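Local structure of mutT/nudix family protein (3I9X) at residues 145-149 with 150-154; 155-159 with 160-164. The protein is probably a hydrolase of the Nudix family, this chain being the part of the longer protein that holds the Nudix domain. All blocks are in the same frame, centred on the assembly; numbering follows the deposited sequence.

Contact 1. Residues 145-149 with 150-154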
ATOM      1  N   GLY A 145      20.457  -8.167 -14.972  1.00 46.74           N
ATOM      2  CA  GLY A 145      20.918  -7.036 -15.753  1.00 44.73           C
ATOM      3  C   GLY A 145      20.661  -5.681 -15.101  1.00 44.37           C
ATOM      4  O   GLY A 145      19.698  -5.497 -14.352  1.00 41.93           O
ATOM      5  N   LEU A 146      21.541  -4.726 -15.402  1.00 43.37           N
ATOM      6  CA  LEU A 146      21.371  -3.350 -14.985  1.00 43.23           C
ATOM      7  C   LEU A 146      21.031  -2.553 -16.220  1.00 42.98           C
ATOM      8  O   LEU A 146      21.917  -2.283 -17.036  1.00 44.56           O
ATOM      9  CB  LEU A 146      22.640  -2.868 -14.303  1.00 42.06           C
ATOM     10  CG  LEU A 146      22.649  -1.492 -13.649  1.00 43.29           C
ATOM     11  CD1 LEU A 146      21.510  -1.228 -12.549  1.00 37.06           C
ATOM     12  CD2 LEU A 146      24.073  -1.310 -13.058  1.00 41.53           C
ATOM     13  N   PHE A 147      19.753  -2.200 -16.379  1.00 42.53           N
ATOM     14  CA  PHE A 147      19.252  -1.626 -17.633  1.00 42.84           C
ATOM     15  C   PHE A 147      18.963  -0.135 -17.499  1.00 42.86           C
ATOM     16  O   PHE A 147      18.345   0.289 -16.518  1.00 41.96           O
ATOM     17  CB  PHE A 147      17.925  -2.301 -18.097  1.00 42.19           C
ATOM     18  CG  PHE A 147      18.049  -3.771 -18.429  1.00 43.95           C
ATOM     19  CD1 PHE A 147      18.397  -4.187 -19.716  1.00 44.61           C
ATOM     20  CD2 PHE A 147      17.834  -4.735 -17.458  1.00 43.19           C
ATOM     21  CE1 PHE A 147      18.524  -5.539 -20.014  1.00 46.46           C
ATOM     22  CE2 PHE A 147      17.936  -6.084 -17.750  1.00 45.18           C
ATOM     23  CZ  PHE A 147      18.289  -6.493 -19.027  1.00 46.95           C
ATOM     24  N   PRO A 148      19.289   0.637 -18.547  1.00 43.03           N
ATOM     25  CA  PRO A 148      18.752   1.981 -18.635  1.00 43.58           C
ATOM     26  C   PRO A 148      17.260   1.838 -18.585  1.00 43.83           C
ATOM     27  O   PRO A 148      16.742   0.813 -19.020  1.00 43.35           O
ATOM     28  CB  PRO A 148      19.209   2.487 -20.013  1.00 43.17           C
ATOM     29  CG  PRO A 148      20.232   1.545 -20.493  1.00 44.41           C
ATOM     30  CD  PRO A 148      20.004   0.233 -19.783  1.00 43.89           C
ATOM     31  N   MET A 149      16.562   2.809 -18.036  1.00 44.49           N
ATOM     32  CA  MET A 149      15.167   2.553 -17.706  1.00 45.78           C
ATOM     33  C   MET A 149      14.349   2.504 -18.974  1.00 46.58           C
ATOM     34  O   MET A 149      13.412   1.723 -19.065  1.00 45.89           O
ATOM     35  CB  MET A 149      14.595   3.555 -16.701  1.00 45.58           C
ATOM     36  CG  MET A 149      13.086   3.424 -16.474  1.00 44.95           C
ATOM     37  SD  MET A 149      12.535   2.052 -15.429  1.00 39.75           S
ATOM     38  CE  MET A 149      12.834   2.860 -13.797  1.00 43.73           C
ATOM     39  N   THR A 150      14.734   3.280 -19.985  1.00 48.40           N
ATOM     40  CA  THR A 150      13.985   3.276 -21.243  1.00 49.07           C
ATOM     41  C   THR A 150      14.080   1.919 -21.970  1.00 48.43           C
ATOM     42  O   THR A 150      13.098   1.474 -22.527  1.00 49.37           O
ATOM     43  CB  THR A 150      14.382   4.444 -22.166  1.00 50.11           C
ATOM     44  OG1 THR A 150      15.746   4.295 -22.569  1.00 52.04           O
ATOM     45  CG2 THR A 150      14.172   5.791 -21.453  1.00 50.58           C
ATOM     46  N   GLU A 151      15.238   1.267 -21.920  1.00 48.10           N
ATOM     47  CA  GLU A 151      15.426  -0.111 -22.403  1.00 47.78           C
ATOM     48  C   GLU A 151      14.659  -1.153 -21.544  1.00 47.13           C
ATOM     49  O   GLU A 151      14.036  -2.092 -22.086  1.00 47.09           O
ATOM     50  CB  GLU A 151      16.923  -0.445 -22.425  1.00 48.21           C
ATOM     51  CG  GLU A 151      17.294  -1.793 -23.091  1.00 52.04           C
ATOM     52  CD  GLU A 151      18.793  -2.136 -23.044  1.00 54.43           C
ATOM     53  OE1 GLU A 151      19.138  -3.361 -23.130  1.00 55.38           O
ATOM     54  OE2 GLU A 151      19.618  -1.190 -22.937  1.00 56.59           O
ATOM     55  N   ALA A 152      14.687  -0.973 -20.219  1.00 44.52           N
ATOM     56  CA  ALA A 152      13.968  -1.874 -19.311  1.00 43.92           C
ATOM     57  C   ALA A 152      12.486  -1.873 -19.619  1.00 43.22           C
ATOM     58  O   ALA A 152      11.837  -2.917 -19.576  1.00 42.72           O
ATOM     59  CB  ALA A 152      14.219  -1.528 -17.853  1.00 41.47           C
ATOM     60  N   LEU A 153      11.947  -0.716 -19.951  1.00 43.70           N
ATOM     61  CA  LEU A 153      10.534  -0.633 -20.307  1.00 45.58           C
ATOM     62  C   LEU A 153      10.139  -1.447 -21.565  1.00 46.75           C
ATOM     63  O   LEU A 153       8.945  -1.652 -21.802  1.00 46.88           O
ATOM     64  CB  LEU A 153      10.094   0.822 -20.514  1.00 45.87           C
ATOM     65  CG  LEU A 153      10.043   1.712 -19.259  1.00 47.02           C
ATOM     66  CD1 LEU A 153       9.790   3.182 -19.667  1.00 47.81           C
ATOM     67  CD2 LEU A 153       8.969   1.224 -18.274  1.00 44.36           C
ATOM     68  N   GLU A 154      11.111  -1.901 -22.357  1.00 47.62           N
ATOM     69  CA  GLU A 154      10.796  -2.640 -23.577  1.00 49.15           C
ATOM     70  C   GLU A 154      11.055  -4.118 -23.455  1.00 47.98           C
ATOM     71  O   GLU A 154      10.787  -4.862 -24.386  1.00 49.09           O
ATOM     72  CB  GLU A 154      11.624  -2.091 -24.741  1.00 50.86           C
ATOM     73  CG  GLU A 154      11.472  -0.584 -24.910  1.00 55.97           C
ATOM     74  CD  GLU A 154      11.174  -0.219 -26.342  1.00 65.41           C
ATOM     75  OE1 GLU A 154      10.251  -0.867 -26.920  1.00 71.71           O
ATOM     76  OE2 GLU A 154      11.850   0.701 -26.882  1.00 69.25           O
TER

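Contact 2. Residues 155-159 with 160-164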
ATOM      1  N   LEU A 155      11.631  -4.534 -22.328  1.00 45.87           N
ATOM      2  CA  LEU A 155      11.851  -5.927 -22.049  1.00 44.15           C
ATOM      3  C   LEU A 155      10.530  -6.718 -21.917  1.00 42.94           C
ATOM      4  O   LEU A 155       9.463  -6.153 -21.612  1.00 43.43           O
ATOM      5  CB  LEU A 155      12.700  -6.093 -20.755  1.00 43.38           C
ATOM      6  CG  LEU A 155      14.176  -5.661 -20.775  1.00 42.62           C
ATOM      7  CD1 LEU A 155      14.746  -5.741 -19.336  1.00 37.37           C
ATOM      8  CD2 LEU A 155      15.066  -6.513 -21.764  1.00 42.46           C
ATOM      9  N   PRO A 156      10.605  -8.038 -22.133  1.00 41.92           N
ATOM     10  CA  PRO A 156       9.531  -8.909 -21.707  1.00 41.66           C
ATOM     11  C   PRO A 156       9.520  -9.042 -20.177  1.00 41.26           C
ATOM     12  O   PRO A 156      10.399  -9.709 -19.613  1.00 40.78           O
ATOM     13  CB  PRO A 156       9.856 -10.250 -22.378  1.00 41.57           C
ATOM     14  CG  PRO A 156      11.350 -10.214 -22.619  1.00 42.64           C
ATOM     15  CD  PRO A 156      11.774  -8.773 -22.666  1.00 41.71           C
ATOM     16  N   LEU A 157       8.531  -8.396 -19.537  1.00 40.56           N
ATOM     17  CA  LEU A 157       8.480  -8.223 -18.081  1.00 38.90           C
ATOM     18  C   LEU A 157       7.434  -9.121 -17.418  1.00 38.07           C
ATOM     19  O   LEU A 157       6.307  -9.207 -17.886  1.00 38.25           O
ATOM     20  CB  LEU A 157       8.198  -6.751 -17.748  1.00 38.66           C
ATOM     21  CG  LEU A 157       9.350  -5.746 -17.939  1.00 38.80           C
ATOM     22  CD1 LEU A 157       8.852  -4.335 -17.937  1.00 37.87           C
ATOM     23  CD2 LEU A 157      10.445  -5.897 -16.883  1.00 38.70           C
ATOM     24  N   ALA A 158       7.801  -9.764 -16.319  1.00 36.72           N
ATOM     25  CA  ALA A 158       6.904 -10.642 -15.583  1.00 37.77           C
ATOM     26  C   ALA A 158       5.731  -9.886 -14.907  1.00 39.27           C
ATOM     27  O   ALA A 158       5.871  -8.717 -14.505  1.00 38.29           O
ATOM     28  CB  ALA A 158       7.709 -11.450 -14.530  1.00 38.01           C
ATOM     29  N   PHE A 159       4.568 -10.539 -14.849  1.00 40.23           N
ATOM     30  CA  PHE A 159       3.421 -10.099 -14.020  1.00 40.54           C
ATOM     31  C   PHE A 159       3.000  -8.722 -14.458  1.00 40.41           C
ATOM     32  O   PHE A 159       2.901  -8.456 -15.669  1.00 41.16           O
ATOM     33  CB  PHE A 159       3.789 -10.101 -12.517  1.00 41.22           C
ATOM     34  CG  PHE A 159       4.481 -11.366 -12.044  1.00 42.22           C
ATOM     35  CD1 PHE A 159       5.814 -11.332 -11.636  1.00 43.01           C
ATOM     36  CD2 PHE A 159       3.789 -12.571 -11.956  1.00 41.72           C
ATOM     37  CE1 PHE A 159       6.462 -12.481 -11.189  1.00 41.12           C
ATOM     38  CE2 PHE A 159       4.448 -13.728 -11.523  1.00 43.25           C
ATOM     39  CZ  PHE A 159       5.772 -13.677 -11.144  1.00 42.74           C
ATOM     40  N   ASP A 160       2.722  -7.828 -13.514  1.00 39.84           N
ATOM     41  CA  ASP A 160       2.404  -6.448 -13.900  1.00 39.48           C
ATOM     42  C   ASP A 160       3.622  -5.558 -13.785  1.00 38.84           C
ATOM     43  O   ASP A 160       3.480  -4.343 -13.615  1.00 40.37           O
ATOM     44  CB  ASP A 160       1.238  -5.871 -13.055  1.00 39.30           C
ATOM     45  CG  ASP A 160       1.476  -5.952 -11.571  1.00 38.33           C
ATOM     46  OD1 ASP A 160       2.487  -6.526 -11.107  1.00 43.12           O
ATOM     47  OD2 ASP A 160       0.591  -5.502 -10.832  1.00 41.51           O
ATOM     48  N   HIS A 161       4.820  -6.124 -13.841  1.00 37.76           N
ATOM     49  CA  HIS A 161       6.001  -5.331 -13.530  1.00 37.84           C
ATOM     50  C   HIS A 161       6.282  -4.168 -14.467  1.00 39.24           C
ATOM     51  O   HIS A 161       6.973  -3.216 -14.038  1.00 38.68           O
ATOM     52  CB  HIS A 161       7.243  -6.187 -13.296  1.00 36.65           C
ATOM     53  CG  HIS A 161       7.175  -6.959 -12.032  1.00 35.07           C
ATOM     54  ND1 HIS A 161       8.238  -7.679 -11.518  1.00 33.71           N
ATOM     55  CD2 HIS A 161       6.143  -7.148 -11.181  1.00 35.68           C
ATOM     56  CE1 HIS A 161       7.862  -8.266 -10.396  1.00 36.60           C
ATOM     57  NE2 HIS A 161       6.594  -7.952 -10.165  1.00 35.83           N
ATOM     58  N   LEU A 162       5.752  -4.214 -15.692  1.00 39.61           N
ATOM     59  CA  LEU A 162       5.805  -3.076 -16.581  1.00 41.52           C
ATOM     60  C   LEU A 162       5.055  -1.881 -15.953  1.00 43.23           C
ATOM     61  O   LEU A 162       5.506  -0.728 -16.034  1.00 42.26           O
ATOM     62  CB  LEU A 162       5.168  -3.380 -17.937  1.00 41.08           C
ATOM     63  CG  LEU A 162       5.204  -2.162 -18.890  1.00 43.67           C
ATOM     64  CD1 LEU A 162       6.621  -1.606 -19.002  1.00 39.99           C
ATOM     65  CD2 LEU A 162       4.576  -2.424 -20.326  1.00 43.03           C
ATOM     66  N   ASP A 163       3.883  -2.169 -15.383  1.00 44.57           N
ATOM     67  CA  ASP A 163       3.101  -1.152 -14.686  1.00 45.20           C
ATOM     68  C   ASP A 163       3.848  -0.598 -13.483  1.00 44.44           C
ATOM     69  O   ASP A 163       3.867   0.623 -13.277  1.00 44.91           O
ATOM     70  CB  ASP A 163       1.756  -1.713 -14.247  1.00 46.58           C
ATOM     71  CG  ASP A 163       0.853  -1.971 -15.423  1.00 50.86           C
ATOM     72  OD1 ASP A 163       0.997  -1.222 -16.432  1.00 61.50           O
ATOM     73  OD2 ASP A 163       0.024  -2.910 -15.370  1.00 54.93           O
ATOM     74  N   MET A 164       4.468  -1.486 -12.707  1.00 42.65           N
ATOM     75  CA  MET A 164       5.317  -1.073 -11.597  1.00 41.22           C
ATOM     76  C   MET A 164       6.445  -0.129 -12.098  1.00 40.81           C
ATOM     77  O   MET A 164       6.665   0.924 -11.513  1.00 39.05           O
ATOM     78  CB  MET A 164       5.941  -2.250 -10.856  1.00 40.45           C
ATOM     79  CG  MET A 164       5.062  -3.078  -9.870  1.00 40.76           C
ATOM     80  SD  MET A 164       6.110  -4.163  -8.854  1.00 31.29           S
ATOM     81  CE  MET A 164       7.457  -3.290  -9.127  1.00 31.77           C
TER

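Contact 1. Residues 145-149 with 150-154
P148 O accepts a hydrogen bond from A152 N where strand 144-148 passes into the short helix 149-152. P148 is the N-cap residue, so its carbonyl is the first to be taken up by the helix: the two atoms are 3.0 Å apart, the N-H points at the oxygen at 160°, and the donor lies in the carbonyl plane. One residue on, M149 O receives L153 N at 3.0 Å, here with the donor tilted somewhat out of the carbonyl plane. The same oxygen is lined by the apolar CG of L153, at 3.4 Å. E154 N in turn bonds to E151 O, three residues back.

Beside these bonds, the extended E151 side chain reaches across to F147 and P148. Its CG stands anti to the backbone N (chi1 -172°), which carries the carboxylate to the end of the strand. OE1 meets the edge of the F147 ring, 3.6 Å from CD1, while OE2 lies 3.5 Å from P148 CD; ring and carboxylate planes stand 78° apart. Nearer the backbone, F147 CB packs on A152 CB at 3.8 Å.

The strand half pairs with strand 43-52 through G145 with L50 and F147 with I48, and the F147 ring meets W69 edge-to-face. M149 and L153 lie against helix 161-177.

Contact 2. Residues 155-159 with 160-164
A158 O and H161 N close a type II' beta turn, A158 to H161, that leads the loop into helix 161-177 of the Nudix domain. The bond is 2.9 Å long with an N-H angle of 155°, and F159 occupies the turn's second position with a positive phi.

The histidine side chain starts from this turn. H161 CB lies 3.1 Å from A158 O, and CG is still close to that oxygen, at 3.3 Å. With CG anti to its own carbonyl carbon (chi1 -70°), the ring runs alongside F159, both side chains pointing the same way. CD2 passes F159 CB at 4.0 Å, and farther out CE1 and NE2 come under F159 CD1, which sits over one face of the imidazole toward its rim. The planes meet at 55°, an oblique pairing. ND1 is hydrogen-bonded to V71 N of strand 69-75, and this bond together with the phenyl contact would limit rotation of the ring. In the crystal NE2 is hydrogen-bonded to a glycerol, probably from the crystallisation liquor.

D160 is the N-cap residue, but its side chain makes no capping bond and instead forms a salt bridge from OD2 to R112. Before the turn, L157 crosses L162 at about a right angle, its CD1 3.6 Å from L162 CA and 3.7 Å from L162 CD1.

In the fold
Two successive entries into a helix make up this region: contact 1 leaves strand 144-148 for helix 149-152, and contact 2 then takes the chain through a loop into helix 161-177. Their centres are about 11 Å apart, and both fall within the Nudix domain. They also touch directly, F147 CE2 meeting L155 CD1 at 3.6 Å and A152 O meeting L157 CD1 at 3.7 Å. Both reach the same mixed sheet, through strands 43-52 and 69-75, with W69 a neighbour of each. The segment from 145 to 164 thus joins an edge of the sheet to the long C-terminal helix, through a helical turn and then a beta turn, in contacts that touch each other.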